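Local coordinates for Tae4 (Agrobacterium tumefaciens, PDB 6IJF), which is a type VI secretion effector that probably acts as an amidase on the peptidoglycan of rival bacteria, at residues N5-L9 against P160-S164; M84-A88 against G129-I133; T104-R109 against Y151-I156. All blocks are in the same frame, centred on the assembly; numbering follows the deposited sequence.

Contact 1. Residues N5-L9 against P160-S164; sequences NFDTL and PLQAS
F6 and L161 bring the two ends of the chain together, CB of F6 lying 4.0 Å from CB of L161 where the two CA atoms are also nearest. The leucine crosses the phenylalanine side chain at about a right angle and brings CD1 to the edge of the ring, near its plane, 4.1 Å from CD1 of F6. CD1 of L161 also touches CD2 of L9 at 3.8 Å. A branched aliphatic residue suits this spot because one methyl can fill the angle between the ring and the next turn of the helix. F6 turns its ring into this space by placing CG anti to the backbone N (chi1 -177°), while CB of F6 also meets CB of Q162 at 3.9 Å. Farther out, the carboxylate of D7 lies beside the terminal amide of Q162, the two planes 45° apart; the modelled orientation of that amide is doubtful, so the pairing of their polar atoms is uncertain.

Main-chain polarity is met through a water. It accepts from F6 N at 3.1 Å and donates to L161 O at 3.0 Å, joining an N-H of the helix's first turn to a carbonyl near the C terminus. N5 is the N-cap: its OD1 takes the N-H of T8 at 3.1 Å, tilted 29° from the carbonyl plane, and a weaker bond from D7 N. An acidic residue such as D7 suits the start of a helix, where the helix dipole would probably favour its charge.

L161 and Q162 both face N116 in a classic beta bulge, where the chain turns a corner after strand 155-160. Helix 6-11 covers this corner, with F6 reaching N116 and R137 of strands 116-122 and 131-137, and L9 passing on to A55 and F56 of helix 48-58.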
# COMPACT_ATOMS: atom_id res chain seq x y z
N ASN C 5 25.97 13.60 -17.20
CA ASN C 5 25.42 12.30 -17.65
C ASN C 5 24.51 11.77 -16.52
O ASN C 5 25.02 11.45 -15.41
CB ASN C 5 26.50 11.30 -18.05
CG ASN C 5 25.91 10.03 -18.62
OD1 ASN C 5 25.21 9.29 -17.92
ND2 ASN C 5 26.18 9.74 -19.88
N PHE C 6 23.21 11.64 -16.82
CA PHE C 6 22.22 11.11 -15.86
C PHE C 6 22.63 9.71 -15.39
O PHE C 6 22.47 9.44 -14.20
CB PHE C 6 20.81 11.07 -16.46
CG PHE C 6 19.80 10.60 -15.45
CD1 PHE C 6 19.31 11.48 -14.49
CD2 PHE C 6 19.41 9.28 -15.39
CE1 PHE C 6 18.40 11.06 -13.54
CE2 PHE C 6 18.51 8.85 -14.43
CZ PHE C 6 17.99 9.76 -13.51
N ASP C 7 23.13 8.83 -16.27
CA ASP C 7 23.46 7.44 -15.85
C ASP C 7 24.59 7.49 -14.83
O ASP C 7 24.58 6.66 -13.92
CB ASP C 7 23.78 6.56 -17.05
CG ASP C 7 22.57 6.44 -17.97
OD1 ASP C 7 21.46 6.16 -17.44
OD2 ASP C 7 22.73 6.64 -19.18
N THR C 8 25.51 8.45 -14.96
CA THR C 8 26.65 8.61 -14.01
C THR C 8 26.09 9.11 -12.68
O THR C 8 26.41 8.54 -11.63
CB THR C 8 27.72 9.55 -14.57
OG1 THR C 8 28.21 8.96 -15.78
CG2 THR C 8 28.85 9.80 -13.61
N LEU C 9 25.28 10.17 -12.72
CA LEU C 9 24.65 10.77 -11.52
C LEU C 9 23.89 9.70 -10.73
O LEU C 9 24.11 9.59 -9.51
CB LEU C 9 23.72 11.87 -12.00
CG LEU C 9 23.21 12.78 -10.90
CD1 LEU C 9 24.36 13.51 -10.20
CD2 LEU C 9 22.20 13.77 -11.49
N PRO C 160 15.05 18.01 -16.50
CA PRO C 160 15.40 16.87 -17.35
C PRO C 160 16.91 16.82 -17.66
O PRO C 160 17.48 17.86 -17.80
CB PRO C 160 14.59 17.12 -18.63
CG PRO C 160 14.37 18.61 -18.65
CD PRO C 160 14.28 19.04 -17.20
N LEU C 161 17.50 15.62 -17.69
CA LEU C 161 18.93 15.37 -18.01
C LEU C 161 19.07 14.30 -19.10
O LEU C 161 20.10 14.27 -19.82
CB LEU C 161 19.64 14.92 -16.73
CG LEU C 161 19.76 15.97 -15.65
CD1 LEU C 161 20.49 15.38 -14.47
CD2 LEU C 161 20.47 17.24 -16.14
N GLN C 162 18.11 13.38 -19.16
CA GLN C 162 18.02 12.29 -20.17
C GLN C 162 16.55 12.22 -20.65
O GLN C 162 15.64 12.68 -19.90
CB GLN C 162 18.45 10.95 -19.54
CG GLN C 162 18.98 9.94 -20.55
CD GLN C 162 19.90 8.96 -19.86
OE1 GLN C 162 19.46 8.12 -19.08
NE2 GLN C 162 21.20 9.08 -20.12
N ALA C 163 16.31 11.70 -21.86
CA ALA C 163 14.97 11.55 -22.46
C ALA C 163 14.65 10.06 -22.65
O ALA C 163 13.62 9.75 -23.28
CB ALA C 163 14.91 12.32 -23.76
N SER C 164 15.48 9.18 -22.08
CA SER C 164 15.49 7.72 -22.38
C SER C 164 16.27 6.95 -21.30
O SER C 164 15.59 6.31 -20.52
CB SER C 164 16.08 7.48 -23.76
OG SER C 164 15.14 7.84 -24.77
O HOH W 1 22.12 12.09 -19.65

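Contact 2. Residues M84-A88 against G129-I133; sequences MRRLA and GGGHI
M84 sets CG anti to its own N (chi1 173°) and then bends sharply at chi2 (-92°), which carries its thioether along the backbone of the glycine run. SD comes 3.5 Å from C of G130, CG lies 3.6 Å from G131 O, and CE ends 3.7 Å from H132 O. A flexible, unbranched side chain is well suited to following a strand's main chain. At G130 a CB would crowd CB of R85 and SD of M84, so its bareness lets the helix come in, while the backbone angles of G131 would press any side chain against the carbonyl O of G130. R85 is bent at chi3, and CA of G130 stands 3.3 Å above one face of its guanidinium, offset toward the rim.

This is a helix packed on the five-stranded antiparallel sheet of a domain belonging to the papain-like (CA) peptidase clan: the axes of 84-88 and 131-133 pass 8.4 Å apart at 49°. I133 points toward the helix; its beta-branched chain suits a strand and offers two branches. CG2 lies 3.9 Å from CG of M84 and 4.1 Å from CD2 of L87, while CD1 reaches L87 and A88.

H132 points away; its NE2 bonds to D134 and its side chain touches C48, consistent with a Cys-His-Asp catalytic triad. M84 also touches C48, and L87 meets A49 and V52 of helix 48-58.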
# COMPACT_ATOMS: atom_id res chain seq x y z
N MET C 84 16.98 20.90 1.95
CA MET C 84 16.39 20.60 0.63
C MET C 84 16.06 21.90 -0.11
O MET C 84 16.40 22.01 -1.30
CB MET C 84 15.14 19.73 0.77
CG MET C 84 14.42 19.54 -0.54
SD MET C 84 13.15 20.83 -0.75
CE MET C 84 12.70 20.47 -2.45
N ARG C 85 15.49 22.89 0.57
CA ARG C 85 15.11 24.19 -0.06
C ARG C 85 16.37 24.87 -0.65
O ARG C 85 16.35 25.31 -1.84
CB ARG C 85 14.37 25.07 0.96
CG ARG C 85 13.76 26.34 0.35
CD ARG C 85 13.22 27.32 1.39
NE ARG C 85 12.70 26.71 2.62
CZ ARG C 85 11.48 26.16 2.77
NH1 ARG C 85 10.64 26.10 1.75
NH2 ARG C 85 11.13 25.66 3.94
N ARG C 86 17.45 24.96 0.14
CA ARG C 86 18.72 25.57 -0.32
C ARG C 86 19.31 24.77 -1.47
O ARG C 86 19.74 25.41 -2.44
CB ARG C 86 19.71 25.71 0.85
CG ARG C 86 19.30 26.79 1.83
CD ARG C 86 20.50 27.49 2.45
NE ARG C 86 21.21 26.55 3.28
CZ ARG C 86 20.76 26.09 4.45
NH1 ARG C 86 21.50 25.23 5.14
NH2 ARG C 86 19.60 26.49 4.93
N LEU C 87 19.27 23.42 -1.44
CA LEU C 87 19.81 22.65 -2.58
C LEU C 87 18.98 22.93 -3.84
O LEU C 87 19.56 23.05 -4.92
CB LEU C 87 19.90 21.15 -2.24
CG LEU C 87 20.52 20.27 -3.34
CD1 LEU C 87 21.94 20.70 -3.68
CD2 LEU C 87 20.51 18.81 -2.94
N ALA C 88 17.64 22.97 -3.73
CA ALA C 88 16.74 23.19 -4.90
C ALA C 88 17.03 24.58 -5.51
O ALA C 88 17.12 24.69 -6.72
CB ALA C 88 15.30 23.09 -4.45
N GLY C 129 9.47 20.65 6.73
CA GLY C 129 10.67 20.79 5.88
C GLY C 129 10.33 21.40 4.52
O GLY C 129 9.12 21.42 4.16
N GLY C 130 11.35 21.86 3.77
CA GLY C 130 11.23 22.40 2.40
C GLY C 130 10.50 21.44 1.46
O GLY C 130 9.84 21.89 0.50
N GLY C 131 10.58 20.13 1.73
CA GLY C 131 10.08 19.10 0.81
C GLY C 131 11.17 18.08 0.53
O GLY C 131 11.98 17.82 1.42
N HIS C 132 11.11 17.45 -0.63
CA HIS C 132 11.93 16.26 -0.97
C HIS C 132 12.59 16.51 -2.31
O HIS C 132 11.91 16.96 -3.25
CB HIS C 132 11.06 15.00 -0.99
CG HIS C 132 11.82 13.75 -1.30
ND1 HIS C 132 12.75 13.24 -0.43
CD2 HIS C 132 11.81 12.95 -2.40
CE1 HIS C 132 13.29 12.15 -0.97
NE2 HIS C 132 12.71 11.94 -2.17
N ILE C 133 13.89 16.25 -2.38
CA ILE C 133 14.63 16.29 -3.67
C ILE C 133 15.23 14.92 -3.94
O ILE C 133 15.61 14.21 -2.97
CB ILE C 133 15.66 17.43 -3.63
CG1 ILE C 133 16.20 17.70 -5.02
CG2 ILE C 133 16.76 17.16 -2.59
CD1 ILE C 133 16.96 19.00 -5.13

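Contact 3. Residues T104-R109 against Y151-I156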
# COMPACT_ATOMS: atom_id res chain seq x y z
N THR C 104 2.29 20.45 -11.20
CA THR C 104 1.33 20.18 -10.11
C THR C 104 1.19 18.67 -9.97
O THR C 104 1.51 17.92 -10.88
CB THR C 104 -0.02 20.82 -10.45
OG1 THR C 104 -0.53 20.20 -11.65
CG2 THR C 104 0.12 22.31 -10.60
N PRO C 105 0.67 18.18 -8.83
CA PRO C 105 0.43 16.75 -8.69
C PRO C 105 -0.33 16.13 -9.87
O PRO C 105 0.02 15.03 -10.26
CB PRO C 105 -0.46 16.66 -7.43
CG PRO C 105 -0.17 17.92 -6.64
CD PRO C 105 0.32 18.95 -7.63
N ALA C 106 -1.35 16.80 -10.44
CA ALA C 106 -2.17 16.20 -11.51
C ALA C 106 -1.40 16.22 -12.85
O ALA C 106 -1.83 15.47 -13.75
CB ALA C 106 -3.51 16.89 -11.66
N THR C 107 -0.29 16.97 -12.97
CA THR C 107 0.46 17.10 -14.26
C THR C 107 1.89 16.53 -14.22
O THR C 107 2.43 16.29 -15.31
CB THR C 107 0.47 18.55 -14.74
OG1 THR C 107 1.01 19.43 -13.75
CG2 THR C 107 -0.94 18.99 -15.11
N ALA C 108 2.48 16.28 -13.06
CA ALA C 108 3.91 15.93 -12.98
C ALA C 108 4.19 14.61 -13.70
O ALA C 108 5.26 14.51 -14.31
CB ALA C 108 4.39 15.91 -11.54
N ARG C 109 3.32 13.61 -13.64
CA ARG C 109 3.63 12.28 -14.26
C ARG C 109 3.74 12.42 -15.79
O ARG C 109 4.74 11.93 -16.36
CB ARG C 109 2.63 11.19 -13.87
CG ARG C 109 3.03 9.81 -14.35
CD ARG C 109 1.90 8.82 -14.27
NE ARG C 109 0.93 9.02 -15.33
CZ ARG C 109 -0.25 9.59 -15.18
NH1 ARG C 109 -0.70 9.99 -14.00
NH2 ARG C 109 -1.03 9.72 -16.23
N TYR C 151 3.89 13.16 -4.56
CA TYR C 151 2.92 13.85 -5.44
C TYR C 151 1.86 14.55 -4.58
O TYR C 151 1.16 15.39 -5.13
CB TYR C 151 2.28 12.87 -6.42
CG TYR C 151 3.08 12.57 -7.66
CD1 TYR C 151 4.28 11.87 -7.60
CD2 TYR C 151 2.60 12.92 -8.90
CE1 TYR C 151 5.00 11.58 -8.74
CE2 TYR C 151 3.29 12.61 -10.05
CZ TYR C 151 4.49 11.93 -9.98
OH TYR C 151 5.18 11.63 -11.12
N ASN C 152 1.86 14.38 -3.26
CA ASN C 152 0.95 15.14 -2.36
C ASN C 152 1.49 16.58 -2.17
O ASN C 152 0.86 17.33 -1.43
CB ASN C 152 0.68 14.42 -1.03
CG ASN C 152 1.91 14.17 -0.18
OD1 ASN C 152 3.00 13.93 -0.71
ND2 ASN C 152 1.75 14.18 1.13
N SER C 153 2.56 16.96 -2.85
CA SER C 153 3.23 18.27 -2.67
C SER C 153 2.46 19.36 -3.43
O SER C 153 1.69 19.03 -4.35
CB SER C 153 4.71 18.19 -3.03
OG SER C 153 4.89 18.17 -4.43
N GLU C 154 2.70 20.62 -3.07
CA GLU C 154 2.06 21.82 -3.68
C GLU C 154 2.56 22.04 -5.11
O GLU C 154 1.72 22.22 -6.03
CB GLU C 154 2.36 23.04 -2.81
CG GLU C 154 1.80 24.35 -3.34
CD GLU C 154 2.01 25.53 -2.40
OE1 GLU C 154 3.16 25.74 -1.95
OE2 GLU C 154 1.02 26.26 -2.12
N THR C 155 3.88 22.06 -5.31
CA THR C 155 4.49 22.18 -6.66
C THR C 155 5.58 21.13 -6.77
O THR C 155 6.12 20.66 -5.75
CB THR C 155 5.04 23.58 -6.97
OG1 THR C 155 6.18 23.82 -6.14
CG2 THR C 155 4.04 24.70 -6.75
N ILE C 156 5.84 20.73 -8.01
CA ILE C 156 6.89 19.75 -8.35
C ILE C 156 7.77 20.40 -9.40
O ILE C 156 7.23 20.85 -10.44
CB ILE C 156 6.23 18.46 -8.83
CG1 ILE C 156 5.33 17.90 -7.72
CG2 ILE C 156 7.27 17.47 -9.32
CD1 ILE C 156 4.41 16.82 -8.14
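P105 fits its ring against the turn that leads into strand 155-160, a stretch that includes a classic beta bulge in which E154 and T155 both face N122. Strand 101-103 lies at the edge of the five-stranded antiparallel sheet beside 155-160, so the contact joins the connections at one end of this pair of strands. The proline ring lies among main-chain carbonyls: CB is 3.1 Å from Y151 O and CG 3.2 Å from S153 O, close approaches that pack the two turns tightly. Proline suits the place because its ring presents compact C-H edges to the oxygens.

I156 points toward 104-109. Its CG1 branch is anti to the carbonyl carbon (chi1 -59°), which extends CD1 to 3.5 Å from CB of A108 and within reach of CA of P105. Alanine is small enough to let this methyl and the aromatic ring beside it come in together, for CE2 of Y151 is 3.8 Å from the same CB.

Y151 swings its ring along 105-109 with CG beside the backbone N (chi1 -82°). The ring meets the main chain edge-on: P105 O and R109 N both lie near its plane, the former 3.6 Å from CD2. OH of Y151 passes 3.6 Å from CA of R109 and hydrogen-bonds to OG1 of T143. R109 leads its guanidinium away, NH1 bonding to the backbone of another protein's chain, while an apolar side chain of that protein also packs on Y151.

Within 104-109, T104 O accepts from both T107 N and A108 N, bending the chain into helix 108-112. The threonine hydroxyls close this turn, T104 OG1 and T107 OG1 standing 2.7 Å apart in a hydrogen bond that either could donate.

From the N terminus, 5-9 waits for almost the whole chain before 160-164 returns to it, so contact 1 closes a loop that encloses both of the others. Next comes 84-88, then 104-109; 129-133 completes contact 2 before 151-156 completes contact 3, so these two loops cross. Contacts 2 and 3 reach the same five-stranded sheet, with centres 15 Å apart: one sets helix 84-92 on strand 131-137, the other joins the turns beside strands 101-103 and 155-160. Contact 1 adjoins contact 3 in sequence through strand 155-160, yet their centres lie 21 Å apart, and it fastens the N-terminal helix 6-11 where that strand ends.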